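Local coordinates for protein member of DUF4221 family (Bacteroides vulgatus, PDB 3S9J) that is of unknown function but folds as a six-bladed beta-propeller that carries bound sodium ions in the crystal, at residues Phe34-Gln48 and Val81-Ile93. Sequence-based numbering, arbitrary orientation.
Sequences FEENGKEYLHFENTQ and VFGSRPSPDSQYI. With GOL (glycerol), chain T; FMT (formic acid), chain J.
Glu36 and the type I beta turn from Asp89 to Tyr92 meet through three hydrogen bonds. Ser90 OG gives to the syn lone pair of Glu36 OE1 at 2.7 Å, and Ser90 N reaches the same oxygen from above the carboxylate plane. Gln91 NE2 takes the syn lone pair of Glu36 OE2 at 2.9 Å, its amide turned nearly perpendicular to the carboxylate. With CG trans to the backbone N (chi1 -169°) and the chain extended beyond it, the carboxylate of Glu36 spans to the turn; an alanine here would probably leave Ser90 N, Ser90 OG and Gln91 NE2 without their carboxylate acceptor and open a gap beside Asp89 CB. Asp89 OD1 in turn accepts from Gln91 N, an Asx turn. A second polar cluster lies further along: His43 NE2 donates almost straight (171°) and in its ring plane to Ser84 OG, 2.9 Å away. Glu45 OE2 is gripped twice, by Gly83 N through the syn lone pair at 3.2 Å and by Thr47 OG1 through the anti one. The bonds between the two segments join neighbouring blades of the six-bladed propeller, each a four-stranded antiparallel sheet: strands 31-36 and 39-46 are the first two of one, and 84-86 is an edge strand of the next. Apolar packing fills the middle. Pro86 packs against two rings, CB over the Phe34 face (4.3 Å to the centroid) and CD over the His43 face (3.9 Å to the centroid), both CH-pi contacts. Ile93 CG2 meets the His43 ring at its edge, and Ile54 and Ile56 of strand 53-58 touch His43 and Phe34 respectively.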
loop_
_atom_site.group_PDB
_atom_site.type_symbol
_atom_site.label_atom_id
_atom_site.label_comp_id
_atom_site.label_asym_id
_atom_site.label_seq_id
_atom_site.Cartn_x
_atom_site.Cartn_y
_atom_site.Cartn_z
ATOM N N PHE A 34 11.838 7.282 -2.867
ATOM C CA PHE A 34 11.961 8.700 -2.564
ATOM C C PHE A 34 13.222 9.279 -3.206
ATOM O O PHE A 34 14.117 8.542 -3.599
ATOM C CB PHE A 34 11.947 8.949 -1.057
ATOM C CG PHE A 34 13.183 8.497 -0.336
ATOM C CD1 PHE A 34 13.332 7.186 0.044
ATOM C CD2 PHE A 34 14.180 9.398 0.005
ATOM C CE1 PHE A 34 14.461 6.752 0.700
ATOM C CE2 PHE A 34 15.311 8.992 0.672
ATOM C CZ PHE A 34 15.458 7.649 1.048
ATOM N N GLU A 35 13.224 10.601 -3.337
ATOM C CA GLU A 35 14.374 11.351 -3.807
ATOM C C GLU A 35 15.018 12.108 -2.676
ATOM O O GLU A 35 14.325 12.642 -1.824
ATOM C CB GLU A 35 13.938 12.331 -4.886
ATOM C CG GLU A 35 13.329 11.665 -6.135
ATOM C CD GLU A 35 14.080 11.905 -7.404
ATOM O OE1 GLU A 35 15.122 12.593 -7.374
ATOM O OE2 GLU A 35 13.631 11.422 -8.463
ATOM N N GLU A 36 16.352 12.133 -2.680
ATOM C CA GLU A 36 17.130 12.883 -1.724
ATOM C C GLU A 36 18.483 13.233 -2.342
ATOM O O GLU A 36 19.117 12.407 -2.995
ATOM C CB GLU A 36 17.328 12.098 -0.438
ATOM C CG GLU A 36 17.912 12.934 0.709
ATOM C CD GLU A 36 17.991 12.220 2.053
ATOM O OE1 GLU A 36 17.304 11.190 2.234
ATOM O OE2 GLU A 36 18.756 12.687 2.946
ATOM N N ASN A 37 18.902 14.477 -2.153
ATOM C CA ASN A 37 20.197 14.947 -2.629
ATOM C C ASN A 37 20.412 14.680 -4.121
ATOM O O ASN A 37 21.513 14.353 -4.531
ATOM C CB ASN A 37 21.322 14.286 -1.824
ATOM C CG ASN A 37 21.242 14.591 -0.329
ATOM O OD1 ASN A 37 20.856 15.688 0.074
ATOM N ND2 ASN A 37 21.614 13.609 0.493
ATOM N N GLY A 38 19.354 14.773 -4.921
ATOM C CA GLY A 38 19.472 14.600 -6.376
ATOM C C GLY A 38 19.460 13.173 -6.904
ATOM O O GLY A 38 19.656 12.979 -8.098
ATOM N N LYS A 39 19.251 12.189 -6.011
ATOM C CA LYS A 39 19.239 10.768 -6.383
ATOM C C LYS A 39 17.969 10.085 -5.864
ATOM O O LYS A 39 17.321 10.566 -4.935
ATOM C CB LYS A 39 20.472 10.053 -5.803
ATOM C CG LYS A 39 21.744 10.138 -6.660
ATOM C CD LYS A 39 22.985 9.593 -5.923
ATOM C CE LYS A 39 22.766 8.210 -5.269
ATOM N NZ LYS A 39 23.128 7.034 -6.132
ATOM N N GLU A 40 17.603 8.952 -6.470
ATOM C CA GLU A 40 16.464 8.199 -5.981
ATOM C C GLU A 40 16.932 6.986 -5.161
ATOM O O GLU A 40 17.916 6.298 -5.486
ATOM C CB GLU A 40 15.485 7.749 -7.081
ATOM C CG GLU A 40 16.133 7.009 -8.222
ATOM C CD GLU A 40 15.153 6.336 -9.182
ATOM O OE1 GLU A 40 13.926 6.293 -8.927
ATOM O OE2 GLU A 40 15.639 5.843 -10.212
ATOM N N TYR A 41 16.147 6.699 -4.144
ATOM C CA TYR A 41 16.403 5.645 -3.204
ATOM C C TYR A 41 15.119 4.852 -2.942
ATOM O O TYR A 41 14.015 5.321 -3.216
ATOM C CB TYR A 41 16.898 6.234 -1.875
ATOM C CG TYR A 41 18.193 6.987 -1.999
ATOM C CD1 TYR A 41 19.400 6.336 -1.901
ATOM C CD2 TYR A 41 18.196 8.366 -2.196
ATOM C CE1 TYR A 41 20.604 7.005 -2.058
ATOM C CE2 TYR A 41 19.391 9.051 -2.337
ATOM C CZ TYR A 41 20.586 8.362 -2.260
ATOM O OH TYR A 41 21.780 9.017 -2.394
ATOM N N LEU A 42 15.295 3.671 -2.360
ATOM C CA LEU A 42 14.184 2.917 -1.807
ATOM C C LEU A 42 14.333 2.842 -0.281
ATOM O O LEU A 42 15.315 2.316 0.248
ATOM C CB LEU A 42 14.093 1.514 -2.458
ATOM C CG LEU A 42 12.871 0.654 -2.154
ATOM C CD1 LEU A 42 11.600 1.344 -2.631
ATOM C CD2 LEU A 42 12.988 -0.792 -2.760
ATOM N N HIS A 43 13.339 3.381 0.408
ATOM C CA HIS A 43 13.175 3.234 1.847
ATOM C C HIS A 43 12.604 1.828 2.065
ATOM O O HIS A 43 11.528 1.525 1.568
ATOM C CB HIS A 43 12.188 4.266 2.335
ATOM C CG HIS A 43 11.747 4.097 3.762
ATOM N ND1 HIS A 43 12.140 4.969 4.757
ATOM C CD2 HIS A 43 10.917 3.194 4.353
ATOM C CE1 HIS A 43 11.604 4.588 5.906
ATOM N NE2 HIS A 43 10.834 3.535 5.687
ATOM N N PHE A 44 13.295 0.980 2.803
ATOM C CA PHE A 44 12.882 -0.410 2.939
ATOM C C PHE A 44 12.847 -0.755 4.418
ATOM O O PHE A 44 13.883 -0.976 5.029
ATOM C CB PHE A 44 13.873 -1.272 2.172
ATOM C CG PHE A 44 13.569 -2.764 2.127
ATOM C CD1 PHE A 44 14.008 -3.618 3.139
ATOM C CD2 PHE A 44 12.950 -3.312 1.017
ATOM C CE1 PHE A 44 13.799 -5.006 3.048
ATOM C CE2 PHE A 44 12.743 -4.705 0.934
ATOM C CZ PHE A 44 13.187 -5.535 1.951
ATOM N N GLU A 45 11.648 -0.777 4.991
ATOM C CA GLU A 45 11.507 -1.118 6.391
ATOM C C GLU A 45 11.891 -2.572 6.567
ATOM O O GLU A 45 11.325 -3.426 5.929
ATOM C CB GLU A 45 10.100 -0.903 6.901
ATOM C CG GLU A 45 9.982 -1.162 8.396
ATOM C CD GLU A 45 8.574 -0.921 8.882
ATOM O OE1 GLU A 45 8.074 0.198 8.661
ATOM O OE2 GLU A 45 7.983 -1.834 9.478
ATOM N N ASN A 46 12.840 -2.848 7.426
ATOM C CA ASN A 46 13.397 -4.219 7.566
ATOM C C ASN A 46 13.060 -4.713 8.967
ATOM O O ASN A 46 13.931 -4.821 9.843
ATOM C CB ASN A 46 14.911 -4.112 7.326
ATOM C CG ASN A 46 15.636 -5.433 7.396
ATOM O OD1 ASN A 46 15.152 -6.454 6.879
ATOM N ND2 ASN A 46 16.825 -5.428 8.031
ATOM N N THR A 47 11.769 -4.998 9.160
ATOM C CA THR A 47 11.256 -5.383 10.481
ATOM C C THR A 47 10.656 -6.787 10.469
ATOM O O THR A 47 10.041 -7.215 11.462
ATOM C CB THR A 47 10.180 -4.381 10.970
ATOM O OG1 THR A 47 9.211 -4.213 9.938
ATOM C CG2 THR A 47 10.855 -3.029 11.323
ATOM N N GLN A 48 10.804 -7.510 9.364
ATOM C CA GLN A 48 10.304 -8.897 9.328
ATOM C C GLN A 48 11.182 -9.804 10.178
ATOM O O GLN A 48 12.371 -9.570 10.378
ATOM C CB GLN A 48 10.229 -9.443 7.917
ATOM C CG GLN A 48 9.211 -8.738 7.048
ATOM C CD GLN A 48 7.788 -8.914 7.525
ATOM O OE1 GLN A 48 7.044 -7.949 7.687
ATOM N NE2 GLN A 48 7.428 -10.103 7.772
ATOM N N VAL A 81 7.194 -0.894 15.892
ATOM C CA VAL A 81 7.189 -0.397 14.535
ATOM C C VAL A 81 6.620 -1.391 13.544
ATOM O O VAL A 81 7.000 -2.580 13.498
ATOM C CB VAL A 81 8.606 -0.020 14.066
ATOM C CG1 VAL A 81 8.608 0.391 12.568
ATOM C CG2 VAL A 81 9.191 1.044 14.963
ATOM N N PHE A 82 5.651 -0.895 12.804
ATOM C CA PHE A 82 5.113 -1.577 11.647
ATOM C C PHE A 82 4.503 -0.550 10.706
ATOM O O PHE A 82 3.350 -0.129 10.790
ATOM C CB PHE A 82 4.185 -2.745 11.971
ATOM C CG PHE A 82 4.418 -3.905 11.057
ATOM C CD1 PHE A 82 5.700 -4.423 10.930
ATOM C CD2 PHE A 82 3.407 -4.442 10.292
ATOM C CE1 PHE A 82 5.975 -5.463 10.071
ATOM C CE2 PHE A 82 3.675 -5.504 9.448
ATOM C CZ PHE A 82 4.983 -5.998 9.344
ATOM N N GLY A 83 5.363 -0.116 9.808
ATOM C CA GLY A 83 5.067 0.925 8.854
ATOM C C GLY A 83 6.000 2.104 9.116
ATOM O O GLY A 83 6.146 2.572 10.255
ATOM N N SER A 84 6.588 2.620 8.051
ATOM C CA SER A 84 7.522 3.734 8.133
ATOM C C SER A 84 7.639 4.388 6.781
ATOM O O SER A 84 7.551 3.720 5.738
ATOM C CB SER A 84 8.885 3.279 8.673
ATOM O OG SER A 84 9.436 2.265 7.852
ATOM N N ARG A 85 7.827 5.711 6.776
ATOM C CA ARG A 85 7.795 6.438 5.538
ATOM C C ARG A 85 8.748 7.616 5.525
ATOM O O ARG A 85 8.823 8.362 6.508
ATOM C CB ARG A 85 6.366 6.949 5.302
ATOM C CG ARG A 85 5.916 7.957 6.305
ATOM C CD ARG A 85 4.459 8.351 6.172
ATOM N NE ARG A 85 4.038 8.782 4.864
ATOM C CZ ARG A 85 4.287 9.959 4.288
ATOM N NH1 ARG A 85 5.064 10.895 4.846
ATOM N NH2 ARG A 85 3.747 10.212 3.121
ATOM N N PRO A 86 9.448 7.804 4.404
ATOM C CA PRO A 86 10.258 9.028 4.211
ATOM C C PRO A 86 9.309 10.206 4.135
ATOM O O PRO A 86 8.283 10.131 3.436
ATOM C CB PRO A 86 10.958 8.795 2.878
ATOM C CG PRO A 86 10.169 7.781 2.147
ATOM C CD PRO A 86 9.412 6.957 3.200
ATOM N N SER A 87 9.618 11.278 4.860
ATOM C CA SER A 87 8.638 12.332 5.085
ATOM C C SER A 87 9.266 13.742 4.906
ATOM O O SER A 87 9.206 14.565 5.835
ATOM C CB SER A 87 8.035 12.184 6.481
ATOM O OG SER A 87 7.339 10.955 6.606
ATOM N N PRO A 88 9.808 14.032 3.708
ATOM C CA PRO A 88 9.736 13.261 2.447
ATOM C C PRO A 88 10.955 12.436 2.102
ATOM O O PRO A 88 10.945 11.738 1.096
ATOM C CB PRO A 88 9.583 14.367 1.399
ATOM C CG PRO A 88 10.443 15.469 1.942
ATOM C CD PRO A 88 10.242 15.430 3.443
ATOM N N ASP A 89 11.994 12.530 2.922
ATOM C CA ASP A 89 13.240 11.805 2.684
ATOM C C ASP A 89 13.701 11.144 3.965
ATOM O O ASP A 89 12.919 11.034 4.916
ATOM C CB ASP A 89 14.290 12.730 2.056
ATOM C CG ASP A 89 14.664 13.918 2.942
ATOM O OD1 ASP A 89 14.544 13.867 4.165
ATOM O OD2 ASP A 89 15.096 14.943 2.381
ATOM N N SER A 90 14.946 10.684 4.013
ATOM C CA SER A 90 15.413 9.882 5.150
ATOM C C SER A 90 15.810 10.715 6.354
ATOM O O SER A 90 16.095 10.167 7.409
ATOM C CB SER A 90 16.598 9.016 4.741
ATOM O OG SER A 90 17.745 9.803 4.451
ATOM N N GLN A 91 15.787 12.037 6.230
ATOM C CA GLN A 91 16.179 12.895 7.355
ATOM C C GLN A 91 15.089 13.062 8.390
ATOM O O GLN A 91 15.361 13.442 9.548
ATOM C CB GLN A 91 16.599 14.277 6.837
ATOM C CG GLN A 91 17.798 14.240 5.890
ATOM C CD GLN A 91 18.999 13.497 6.468
ATOM O OE1 GLN A 91 19.406 13.734 7.600
ATOM N NE2 GLN A 91 19.553 12.580 5.690
ATOM N N TYR A 92 13.853 12.775 7.983
ATOM C CA TYR A 92 12.687 12.870 8.846
ATOM C C TYR A 92 11.706 11.837 8.381
ATOM O O TYR A 92 11.133 11.933 7.284
ATOM C CB TYR A 92 12.071 14.275 8.717
ATOM C CG TYR A 92 10.856 14.526 9.634
ATOM C CD1 TYR A 92 11.020 14.871 10.968
ATOM C CD2 TYR A 92 9.566 14.435 9.136
ATOM C CE1 TYR A 92 9.916 15.137 11.799
ATOM C CE2 TYR A 92 8.454 14.675 9.957
ATOM C CZ TYR A 92 8.643 15.027 11.272
ATOM O OH TYR A 92 7.545 15.296 12.060
ATOM N N ILE A 93 11.598 10.810 9.208
ATOM C CA ILE A 93 10.832 9.600 8.904
ATOM C C ILE A 93 9.729 9.467 9.942
ATOM O O ILE A 93 9.970 9.647 11.131
ATOM C CB ILE A 93 11.753 8.347 8.930
ATOM C CG1 ILE A 93 12.694 8.338 7.715
ATOM C CG2 ILE A 93 10.903 7.004 8.974
ATOM C CD1 ILE A 93 13.956 7.424 7.899
HETATM C C1 GOL T . 22.070 8.582 1.128
HETATM O O1 GOL T . 22.440 7.583 2.044
HETATM C C2 GOL T . 20.835 9.356 1.565
HETATM O O2 GOL T . 20.979 9.726 2.907
HETATM C C3 GOL T . 19.508 8.641 1.264
HETATM O O3 GOL T . 18.833 8.229 2.434
HETATM C C FMT J . 5.588 13.167 2.032
HETATM O O1 FMT J . 4.963 12.225 1.527
HETATM O O2 FMT J . 5.939 13.194 3.216
HETATM O O HOH W 1 14.631 15.531 -0.063
HETATM O O HOH W 2 12.052 13.948 -1.196
#